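PDB 3DMN: putative DNA helicase, which is of unknown function but, as the C-terminal domain of a UvrD-like helicase, probably forms part of an ATP-driven DNA-unwinding motor. Local coordinates for residues 38-42 with 43-47; 137-140 with 141-145; 47-50 with 51-54. One frame throughout, in Å; residues are numbered along the deposited sequence.

The three contacts lie in one alpha/beta domain built round a parallel sheet, with a family match to the P-loop NTPase clan. Contact 1 (38-47) comes first along the chain and takes strand 36-40 into helix 43-59. Contact 3 (47-54) continues that helix, sharing V47 with contact 1; their centres are about 9 Å apart, and the side chains of V38 and Q49 touch. Contact 2 (137-145) comes last, at the end of helix 134-141 on the way to strand 147-153, its centre about 21 Å from that of contact 1 and 19 Å from that of contact 3, across the chain's centre. Strand 147-153 lies beside strand 36-40, so the sheet joins both sides.

Contact 1: residues 38-42 with 43-47; sequences VVTPN and FEAGV
N42 is the N-cap at the turn from strand 36-40 into helix 43-59, accepting from A45 with its side chain and from G46 with its backbone. OD1 of N42 takes the A45 N-H at 2.9 Å; A45 N lies nearly in line with the side-chain C=O of N42 (166°), its N-H somewhat bent (156°). With chi1 at 48°, CG of N42 stands between its own backbone N and carbonyl carbon, which swings the amide over the first turn of the helix. N42 O receives G46 N at 2.9 Å, opening the helical backbone bonding.

Apolar contact is made by CD of P41 on CB of A45 at 3.7 Å.

The capping bond also brings OD1 of N42 to 3.3 Å from CB of A45. Since G46 carries no side chain, OG1 of T40 can approach G46 CA to 3.3 Å; this hydroxyl is hydrogen-bonded to A152 O of strand 147-153. At the first turn, the F43 ring lays one face against V47 CG2, one turn on, and the F43 side chain touches A80 of helix 71-82.

Two of the first helix amides thus find acceptors in one asparagine, whose carboxamide oxygen would probably be polarised by the positive helix end.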
ATOM      1  N   VAL A  38       3.892  -8.149   3.696  1.00 28.48           N
ATOM      2  CA  VAL A  38       3.820  -9.547   3.233  1.00 30.26           C
ATOM      3  C   VAL A  38       4.662  -9.646   2.004  1.00 29.13           C
ATOM      4  O   VAL A  38       4.446  -8.916   1.042  1.00 29.96           O
ATOM      5  CB  VAL A  38       2.385 -10.001   2.938  1.00 30.19           C
ATOM      6  CG1 VAL A  38       2.371 -11.488   2.611  1.00 33.01           C
ATOM      7  CG2 VAL A  38       1.491  -9.730   4.135  1.00 32.53           C
ATOM      8  N   VAL A  39       5.631 -10.564   2.052  1.00 29.22           N
ATOM      9  CA  VAL A  39       6.521 -10.795   0.907  1.00 28.47           C
ATOM     10  C   VAL A  39       6.086 -12.083   0.241  1.00 29.64           C
ATOM     11  O   VAL A  39       5.945 -13.111   0.918  1.00 31.22           O
ATOM     12  CB  VAL A  39       7.993 -10.864   1.328  1.00 29.04           C
ATOM     13  CG1 VAL A  39       8.898 -11.239   0.123  1.00 29.29           C
ATOM     14  CG2 VAL A  39       8.419  -9.507   1.944  1.00 28.84           C
ATOM     15  N   THR A  40       5.837 -12.016  -1.065  1.00 28.59           N
ATOM     16  CA  THR A  40       5.245 -13.130  -1.807  1.00 28.56           C
ATOM     17  C   THR A  40       6.181 -13.542  -2.939  1.00 28.15           C
ATOM     18  O   THR A  40       6.984 -12.739  -3.392  1.00 28.16           O
ATOM     19  CB  THR A  40       3.891 -12.718  -2.400  1.00 28.70           C
ATOM     20  OG1 THR A  40       4.070 -11.700  -3.397  1.00 28.47           O
ATOM     21  CG2 THR A  40       2.932 -12.190  -1.284  1.00 29.08           C
ATOM     22  N   PRO A  41       6.115 -14.812  -3.373  1.00 27.77           N
ATOM     23  CA  PRO A  41       7.094 -15.297  -4.352  1.00 27.58           C
ATOM     24  C   PRO A  41       6.898 -14.895  -5.785  1.00 27.91           C
ATOM     25  O   PRO A  41       7.832 -15.035  -6.578  1.00 28.18           O
ATOM     26  CB  PRO A  41       6.968 -16.837  -4.246  1.00 27.02           C
ATOM     27  CG  PRO A  41       5.479 -17.026  -3.810  1.00 27.63           C
ATOM     28  CD  PRO A  41       5.272 -15.898  -2.838  1.00 27.09           C
ATOM     29  N   ASN A  42       5.687 -14.478  -6.165  1.00 27.94           N
ATOM     30  CA  ASN A  42       5.419 -14.150  -7.559  1.00 27.19           C
ATOM     31  C   ASN A  42       4.193 -13.266  -7.637  1.00 27.47           C
ATOM     32  O   ASN A  42       3.487 -13.077  -6.612  1.00 27.15           O
ATOM     33  CB  ASN A  42       5.262 -15.401  -8.445  1.00 27.28           C
ATOM     34  CG  ASN A  42       4.323 -16.413  -7.820  1.00 27.56           C
ATOM     35  OD1 ASN A  42       3.174 -16.070  -7.510  1.00 27.47           O
ATOM     36  ND2 ASN A  42       4.804 -17.630  -7.588  1.00 31.36           N
ATOM     37  N   PHE A  43       3.939 -12.770  -8.856  1.00 27.24           N
ATOM     38  CA  PHE A  43       2.874 -11.780  -9.068  1.00 27.35           C
ATOM     39  C   PHE A  43       1.500 -12.310  -8.611  1.00 27.11           C
ATOM     40  O   PHE A  43       0.808 -11.612  -7.861  1.00 26.47           O
ATOM     41  CB  PHE A  43       2.847 -11.406 -10.527  1.00 27.79           C
ATOM     42  CG  PHE A  43       1.740 -10.469 -10.900  1.00 28.03           C
ATOM     43  CD1 PHE A  43       1.916  -9.110 -10.795  1.00 30.77           C
ATOM     44  CD2 PHE A  43       0.522 -10.983 -11.373  1.00 29.40           C
ATOM     45  CE1 PHE A  43       0.878  -8.233 -11.166  1.00 29.55           C
ATOM     46  CE2 PHE A  43      -0.516 -10.134 -11.751  1.00 32.39           C
ATOM     47  CZ  PHE A  43      -0.354  -8.764 -11.616  1.00 30.77           C
ATOM     48  N   GLU A  44       1.169 -13.537  -9.010  1.00 27.44           N
ATOM     49  CA  GLU A  44      -0.129 -14.144  -8.669  1.00 27.51           C
ATOM     50  C   GLU A  44      -0.261 -14.342  -7.157  1.00 27.15           C
ATOM     51  O   GLU A  44      -1.337 -14.103  -6.584  1.00 27.38           O
ATOM     52  CB  GLU A  44      -0.358 -15.442  -9.450  1.00 29.65           C
ATOM     53  CG  GLU A  44      -0.499 -15.212 -10.965  1.00 31.96           C
ATOM     54  CD  GLU A  44      -1.714 -14.356 -11.394  1.00 39.55           C
ATOM     55  OE1 GLU A  44      -2.769 -14.340 -10.710  1.00 40.81           O
ATOM     56  OE2 GLU A  44      -1.613 -13.688 -12.454  1.00 41.40           O
ATOM     57  N   ALA A  45       0.838 -14.718  -6.479  1.00 26.38           N
ATOM     58  CA  ALA A  45       0.777 -14.793  -5.020  1.00 26.12           C
ATOM     59  C   ALA A  45       0.597 -13.414  -4.361  1.00 26.37           C
ATOM     60  O   ALA A  45      -0.063 -13.258  -3.304  1.00 26.62           O
ATOM     61  CB  ALA A  45       2.000 -15.475  -4.483  1.00 25.52           C
ATOM     62  N   GLY A  46       1.223 -12.398  -4.963  1.00 26.42           N
ATOM     63  CA  GLY A  46       0.993 -11.022  -4.483  1.00 27.98           C
ATOM     64  C   GLY A  46      -0.462 -10.637  -4.601  1.00 27.21           C
ATOM     65  O   GLY A  46      -1.033 -10.072  -3.673  1.00 26.51           O
ATOM     66  N   VAL A  47      -1.069 -10.957  -5.751  1.00 26.62           N
ATOM     67  CA  VAL A  47      -2.480 -10.635  -5.970  1.00 26.36           C
ATOM     68  C   VAL A  47      -3.348 -11.412  -4.945  1.00 26.49           C
ATOM     69  O   VAL A  47      -4.294 -10.852  -4.396  1.00 27.42           O
ATOM     70  CB  VAL A  47      -2.866 -10.968  -7.409  1.00 27.05           C
ATOM     71  CG1 VAL A  47      -4.364 -10.805  -7.612  1.00 27.03           C
ATOM     72  CG2 VAL A  47      -2.088 -10.043  -8.395  1.00 27.75           C
TER

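Contact 2: residues 137-140 with 141-145; sequences LYTI and CSRAM. With ACT (acetate ion), chain G.
Y138, T139 and I140 meet S142 and R143 at the end of helix 134-141, in a sequence, LYTICSRAM, that matches helicase motif VI of the UvrD-like superfamily 1 enzymes. In relatives such as PcrA the arginine of this motif reaches the gamma-phosphate of ATP; the acetate on R143, though probably from the crystallisation liquor, is consistent with an anion-binding role here.

Helical bonding runs out over this stretch. C141 N still reaches L137 O at 3.0 Å, whereas R143 N turns to I140 O, approaching from well above the carbonyl plane, and a type I turn spans C141 to A144. Y138 O is gripped twice by S142, by its N and, in one of its two conformers, by S142 OG at 2.8 Å. That hydroxyl also sits over one face of the Y138 ring, 3.4 Å above the plane and shifted toward the rim.

In R143, chi1 of -55° sets CG beside T139 O (3.3 Å), and the bend at chi2 (-89°) turns the rest of the chain toward the acetate. The acetate lies at the guanidinium's edge: R143 NE gives a nearly straight bond to acetate OXT (3.0 Å, 172°), and NH2 gives one to O whose length is too short to trust. NH1 turns to L113 O. With an alanine here, L113 O and the acetate would probably lose the donors R143 gives them. Beside the guanidinium, CG2 of T139 lies 3.3 Å from acetate O, and CG1 of I140 touches the acetate methyl CH3 at 3.4 Å.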
ATOM      1  N   LEU A 137       8.241   6.328  -1.451  1.00 27.95           N
ATOM      2  CA  LEU A 137       7.697   5.255  -0.647  1.00 28.06           C
ATOM      3  C   LEU A 137       7.122   5.803   0.651  1.00 28.06           C
ATOM      4  O   LEU A 137       6.036   5.398   1.065  1.00 27.97           O
ATOM      5  CB  LEU A 137       8.782   4.205  -0.370  1.00 27.39           C
ATOM      6  CG  LEU A 137       8.319   2.974   0.392  1.00 28.66           C
ATOM      7  CD1 LEU A 137       7.205   2.236  -0.369  1.00 27.53           C
ATOM      8  CD2 LEU A 137       9.535   2.066   0.620  1.00 31.02           C
ATOM      9  N   TYR A 138       7.824   6.760   1.256  1.00 27.25           N
ATOM     10  CA  TYR A 138       7.319   7.435   2.456  1.00 27.48           C
ATOM     11  C   TYR A 138       5.950   8.088   2.183  1.00 28.57           C
ATOM     12  O   TYR A 138       4.986   7.918   2.936  1.00 28.17           O
ATOM     13  CB  TYR A 138       8.320   8.513   2.848  1.00 28.78           C
ATOM     14  CG  TYR A 138       7.781   9.447   3.896  1.00 27.70           C
ATOM     15  CD1 TYR A 138       7.738   9.047   5.225  1.00 30.78           C
ATOM     16  CD2 TYR A 138       7.326  10.700   3.552  1.00 28.90           C
ATOM     17  CE1 TYR A 138       7.254   9.938   6.221  1.00 30.18           C
ATOM     18  CE2 TYR A 138       6.835  11.576   4.501  1.00 30.12           C
ATOM     19  CZ  TYR A 138       6.794  11.189   5.827  1.00 31.03           C
ATOM     20  OH  TYR A 138       6.296  12.095   6.756  1.00 35.00           O
ATOM     21  N   THR A 139       5.899   8.869   1.118  1.00 28.14           N
ATOM     22  CA  THR A 139       4.659   9.567   0.763  1.00 28.97           C
ATOM     23  C   THR A 139       3.494   8.598   0.538  1.00 28.60           C
ATOM     24  O   THR A 139       2.400   8.833   0.994  1.00 30.49           O
ATOM     25  CB  THR A 139       4.889  10.445  -0.455  1.00 29.12           C
ATOM     26  OG1 THR A 139       5.902  11.392  -0.111  1.00 30.06           O
ATOM     27  CG2 THR A 139       3.620  11.196  -0.824  1.00 30.44           C
ATOM     28  N   ILE A 140       3.737   7.519  -0.188  1.00 29.03           N
ATOM     29  CA  ILE A 140       2.680   6.533  -0.429  1.00 28.61           C
ATOM     30  C   ILE A 140       2.178   5.943   0.885  1.00 29.48           C
ATOM     31  O   ILE A 140       0.976   5.880   1.142  1.00 29.65           O
ATOM     32  CB  ILE A 140       3.199   5.434  -1.330  1.00 29.00           C
ATOM     33  CG1 ILE A 140       3.469   6.011  -2.737  1.00 28.88           C
ATOM     34  CG2 ILE A 140       2.212   4.262  -1.387  1.00 31.15           C
ATOM     35  CD1 ILE A 140       4.150   4.974  -3.681  1.00 31.36           C
ATOM     36  N   CYS A 141       3.108   5.499   1.711  1.00 29.07           N
ATOM     37  CA  CYS A 141       2.711   4.832   2.945  1.00 29.13           C
ATOM     38  C   CYS A 141       1.989   5.816   3.870  1.00 29.19           C
ATOM     39  O   CYS A 141       1.065   5.412   4.594  1.00 29.54           O
ATOM     40  CB  CYS A 141       3.949   4.261   3.635  1.00 30.06           C
ATOM     41  SG  CYS A 141       4.641   2.835   2.820  1.00 30.78           S
ATOM     42  N   SER A 142       2.387   7.091   3.819  1.00 28.43           N
ATOM     43  CA  SER A 142       1.860   8.114   4.708  0.50 28.65           C
ATOM     44  C   SER A 142       0.404   8.505   4.361  1.00 28.50           C
ATOM     45  O   SER A 142      -0.234   9.242   5.112  1.00 30.12           O
ATOM     46  CB  SER A 142       2.798   9.334   4.754  0.50 28.43           C
ATOM     47  OG  SER A 142       4.054   8.978   5.334  0.50 25.91           O
ATOM     48  N   ARG A 143      -0.103   8.007   3.221  1.00 29.82           N
ATOM     49  CA  ARG A 143      -1.506   8.242   2.829  1.00 30.89           C
ATOM     50  C   ARG A 143      -2.461   7.453   3.715  1.00 29.99           C
ATOM     51  O   ARG A 143      -3.650   7.743   3.724  1.00 31.24           O
ATOM     52  CB  ARG A 143      -1.760   7.846   1.386  1.00 31.47           C
ATOM     53  CG  ARG A 143      -0.822   8.518   0.392  1.00 34.66           C
ATOM     54  CD  ARG A 143      -1.368   9.800  -0.061  1.00 35.87           C
ATOM     55  NE  ARG A 143      -0.448  10.514  -0.944  1.00 40.42           N
ATOM     56  CZ  ARG A 143      -0.409  11.838  -1.012  1.00 41.14           C
ATOM     57  NH1 ARG A 143      -1.240  12.565  -0.258  1.00 41.61           N
ATOM     58  NH2 ARG A 143       0.463  12.444  -1.827  1.00 42.42           N
ATOM     59  N   ALA A 144      -1.949   6.420   4.404  1.00 28.33           N
ATOM     60  CA  ALA A 144      -2.811   5.580   5.269  1.00 27.96           C
ATOM     61  C   ALA A 144      -3.048   6.235   6.594  1.00 28.12           C
ATOM     62  O   ALA A 144      -2.088   6.607   7.311  1.00 27.80           O
ATOM     63  CB  ALA A 144      -2.144   4.192   5.544  1.00 28.28           C
HETATM   64  N   MSE A 145      -4.322   6.309   6.960  1.00 27.99           N
HETATM   65  CA  MSE A 145      -4.692   6.916   8.234  1.00 29.45           C
HETATM   66  C   MSE A 145      -4.733   5.860   9.328  1.00 29.26           C
HETATM   67  O   MSE A 145      -4.229   6.104  10.441  1.00 31.39           O
HETATM   68  CB  MSE A 145      -6.018   7.682   8.128  1.00 29.97           C
HETATM   69  CG  MSE A 145      -5.939   8.875   7.219  1.00 30.96           C
HETATM   70 SE   MSE A 145      -4.624  10.245   7.801  0.60 37.90          SE
HETATM   71  CE  MSE A 145      -3.159   9.908   6.517  1.00 36.23           C
TER
HETATM   72  C   ACT G   6       1.916   9.585  -3.307  1.00 35.33           C
HETATM   73  O   ACT G   6       1.548  10.782  -3.334  1.00 35.84           O
HETATM   74  OXT ACT G   6       1.168   8.795  -2.735  1.00 36.05           O
HETATM   75  CH3 ACT G   6       3.198   9.160  -3.917  1.00 34.97           C

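Contact 3: residues 47-50 with 51-54; sequences VDQV and VDQL
V50 and L54, with V47, lie on the buried side of this helical segment; V50 and L54 run side by side and point the same way, with V50 CG1 4.0 Å from L54 CD1. L54 is anchored at its base as well: its N donates to V50 O at 2.9 Å, and its CG lies 3.2 Å from that same oxygen. L54 swings CG beside its backbone N (chi1 -75°), which lays the start of the chain back over the preceding turn. V47 and V51 form the same i to i+4 pair three residues earlier with a longer approach, V47 CG1 to V51 CG2 at 4.5 Å, while V51 N makes a nearly straight bond to V47 O.

Helix 43-59 is the crossover helix of a beta-alpha-beta unit, carrying the chain from strand 36-40 to the parallel strand 64-68, with two strands intervening in the sheet, consistent with the P-loop NTPase fold. V47 and V50 rest on W121, and L54 on I119, both of strand 118-121; L81 of helix 71-82 touches V50 and V51.

The opposite part of the turn is polar and looser. D48 and D52 are exposed, and their like charges stay apart, with OD2 of D48 6.4 Å from OD2 of D52. D48 turns to a salt bridge with R84. D52 instead folds its carboxylate back along the helix, so that D52 CG comes to 3.1 Å from D48 O, the carbonyl that also accepts D52 N; the closeness of carboxylate and carbonyl oxygens gives no bond and is likely to be mildly unfavourable. Q49 and Q53 stand between the two sides: Q49 touches V151 and Q53 touches T149, both of strand 147-153. The firm tie between this pair is Q53 N to Q49 O at 2.8 Å.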
ATOM      1  N   VAL A  47      -1.069 -10.957  -5.751  1.00 26.62           N
ATOM      2  CA  VAL A  47      -2.480 -10.635  -5.970  1.00 26.36           C
ATOM      3  C   VAL A  47      -3.348 -11.412  -4.945  1.00 26.49           C
ATOM      4  O   VAL A  47      -4.294 -10.852  -4.396  1.00 27.42           O
ATOM      5  CB  VAL A  47      -2.866 -10.968  -7.409  1.00 27.05           C
ATOM      6  CG1 VAL A  47      -4.364 -10.805  -7.612  1.00 27.03           C
ATOM      7  CG2 VAL A  47      -2.088 -10.043  -8.395  1.00 27.75           C
ATOM      8  N   ASP A  48      -3.014 -12.683  -4.669  1.00 25.79           N
ATOM      9  CA  ASP A  48      -3.723 -13.433  -3.615  1.00 25.78           C
ATOM     10  C   ASP A  48      -3.739 -12.607  -2.308  1.00 26.24           C
ATOM     11  O   ASP A  48      -4.759 -12.521  -1.591  1.00 27.65           O
ATOM     12  CB  ASP A  48      -2.987 -14.732  -3.282  1.00 24.53           C
ATOM     13  CG  ASP A  48      -3.124 -15.823  -4.364  1.00 24.70           C
ATOM     14  OD1 ASP A  48      -3.879 -15.647  -5.357  1.00 26.68           O
ATOM     15  OD2 ASP A  48      -2.568 -16.939  -4.145  1.00 26.76           O
ATOM     16  N   GLN A  49      -2.579 -12.044  -1.963  1.00 26.49           N
ATOM     17  CA  GLN A  49      -2.520 -11.318  -0.694  0.50 27.37           C
ATOM     18  C   GLN A  49      -3.347 -10.052  -0.727  1.00 27.51           C
ATOM     19  O   GLN A  49      -3.947  -9.671   0.297  1.00 28.34           O
ATOM     20  CB  GLN A  49      -1.081 -11.025  -0.245  0.50 26.94           C
ATOM     21  CG  GLN A  49      -1.010 -10.264   1.082  0.50 28.63           C
ATOM     22  CD  GLN A  49      -1.716 -10.936   2.266  0.50 26.90           C
ATOM     23  OE1 GLN A  49      -1.791 -12.168   2.373  0.50 31.26           O
ATOM     24  NE2 GLN A  49      -2.227 -10.108   3.179  0.50 28.35           N
ATOM     25  N   VAL A  50      -3.380  -9.377  -1.873  1.00 26.98           N
ATOM     26  CA  VAL A  50      -4.240  -8.191  -2.019  1.00 26.02           C
ATOM     27  C   VAL A  50      -5.725  -8.581  -1.825  1.00 26.05           C
ATOM     28  O   VAL A  50      -6.482  -7.903  -1.119  1.00 26.38           O
ATOM     29  CB  VAL A  50      -4.043  -7.516  -3.373  1.00 26.97           C
ATOM     30  CG1 VAL A  50      -5.016  -6.397  -3.543  1.00 26.87           C
ATOM     31  CG2 VAL A  50      -2.588  -6.983  -3.485  1.00 28.51           C
ATOM     32  N   VAL A  51      -6.138  -9.666  -2.465  1.00 25.74           N
ATOM     33  CA  VAL A  51      -7.533 -10.138  -2.335  1.00 27.33           C
ATOM     34  C   VAL A  51      -7.871 -10.414  -0.858  1.00 27.45           C
ATOM     35  O   VAL A  51      -8.915  -9.985  -0.317  1.00 27.57           O
ATOM     36  CB  VAL A  51      -7.739 -11.395  -3.202  1.00 27.07           C
ATOM     37  CG1 VAL A  51      -9.049 -12.106  -2.866  1.00 28.60           C
ATOM     38  CG2 VAL A  51      -7.754 -10.989  -4.682  1.00 30.06           C
ATOM     39  N   ASP A  52      -6.945 -11.102  -0.201  1.00 27.09           N
ATOM     40  CA  ASP A  52      -7.094 -11.495   1.181  1.00 28.13           C
ATOM     41  C   ASP A  52      -7.138 -10.269   2.112  1.00 28.54           C
ATOM     42  O   ASP A  52      -7.991 -10.202   3.034  1.00 30.23           O
ATOM     43  CB  ASP A  52      -5.970 -12.411   1.596  1.00 28.96           C
ATOM     44  CG  ASP A  52      -6.043 -13.759   0.936  1.00 29.27           C
ATOM     45  OD1 ASP A  52      -7.003 -14.030   0.189  1.00 29.90           O
ATOM     46  OD2 ASP A  52      -5.133 -14.575   1.222  1.00 30.79           O
ATOM     47  N   GLN A  53      -6.244  -9.309   1.867  1.00 27.74           N
ATOM     48  CA  GLN A  53      -6.242  -8.079   2.659  1.00 28.46           C
ATOM     49  C   GLN A  53      -7.518  -7.254   2.467  1.00 28.73           C
ATOM     50  O   GLN A  53      -8.054  -6.682   3.413  1.00 29.18           O
ATOM     51  CB  GLN A  53      -5.008  -7.236   2.340  1.00 28.55           C
ATOM     52  CG  GLN A  53      -4.836  -6.065   3.340  1.00 30.01           C
ATOM     53  CD  GLN A  53      -4.466  -6.553   4.718  1.00 30.81           C
ATOM     54  OE1 GLN A  53      -5.062  -6.137   5.728  1.00 35.57           O
ATOM     55  NE2 GLN A  53      -3.524  -7.460   4.773  1.00 29.10           N
ATOM     56  N   LEU A  54      -8.019  -7.212   1.237  1.00 28.47           N
ATOM     57  CA  LEU A  54      -9.252  -6.474   0.966  1.00 29.64           C
ATOM     58  C   LEU A  54     -10.398  -7.102   1.754  1.00 29.85           C
ATOM     59  O   LEU A  54     -11.207  -6.398   2.350  1.00 30.60           O
ATOM     60  CB  LEU A  54      -9.539  -6.494  -0.523  1.00 29.22           C
ATOM     61  CG  LEU A  54      -8.641  -5.571  -1.376  1.00 29.23           C
ATOM     62  CD1 LEU A  54      -8.896  -5.849  -2.830  1.00 31.77           C
ATOM     63  CD2 LEU A  54      -8.906  -4.085  -1.064  1.00 31.60           C
TER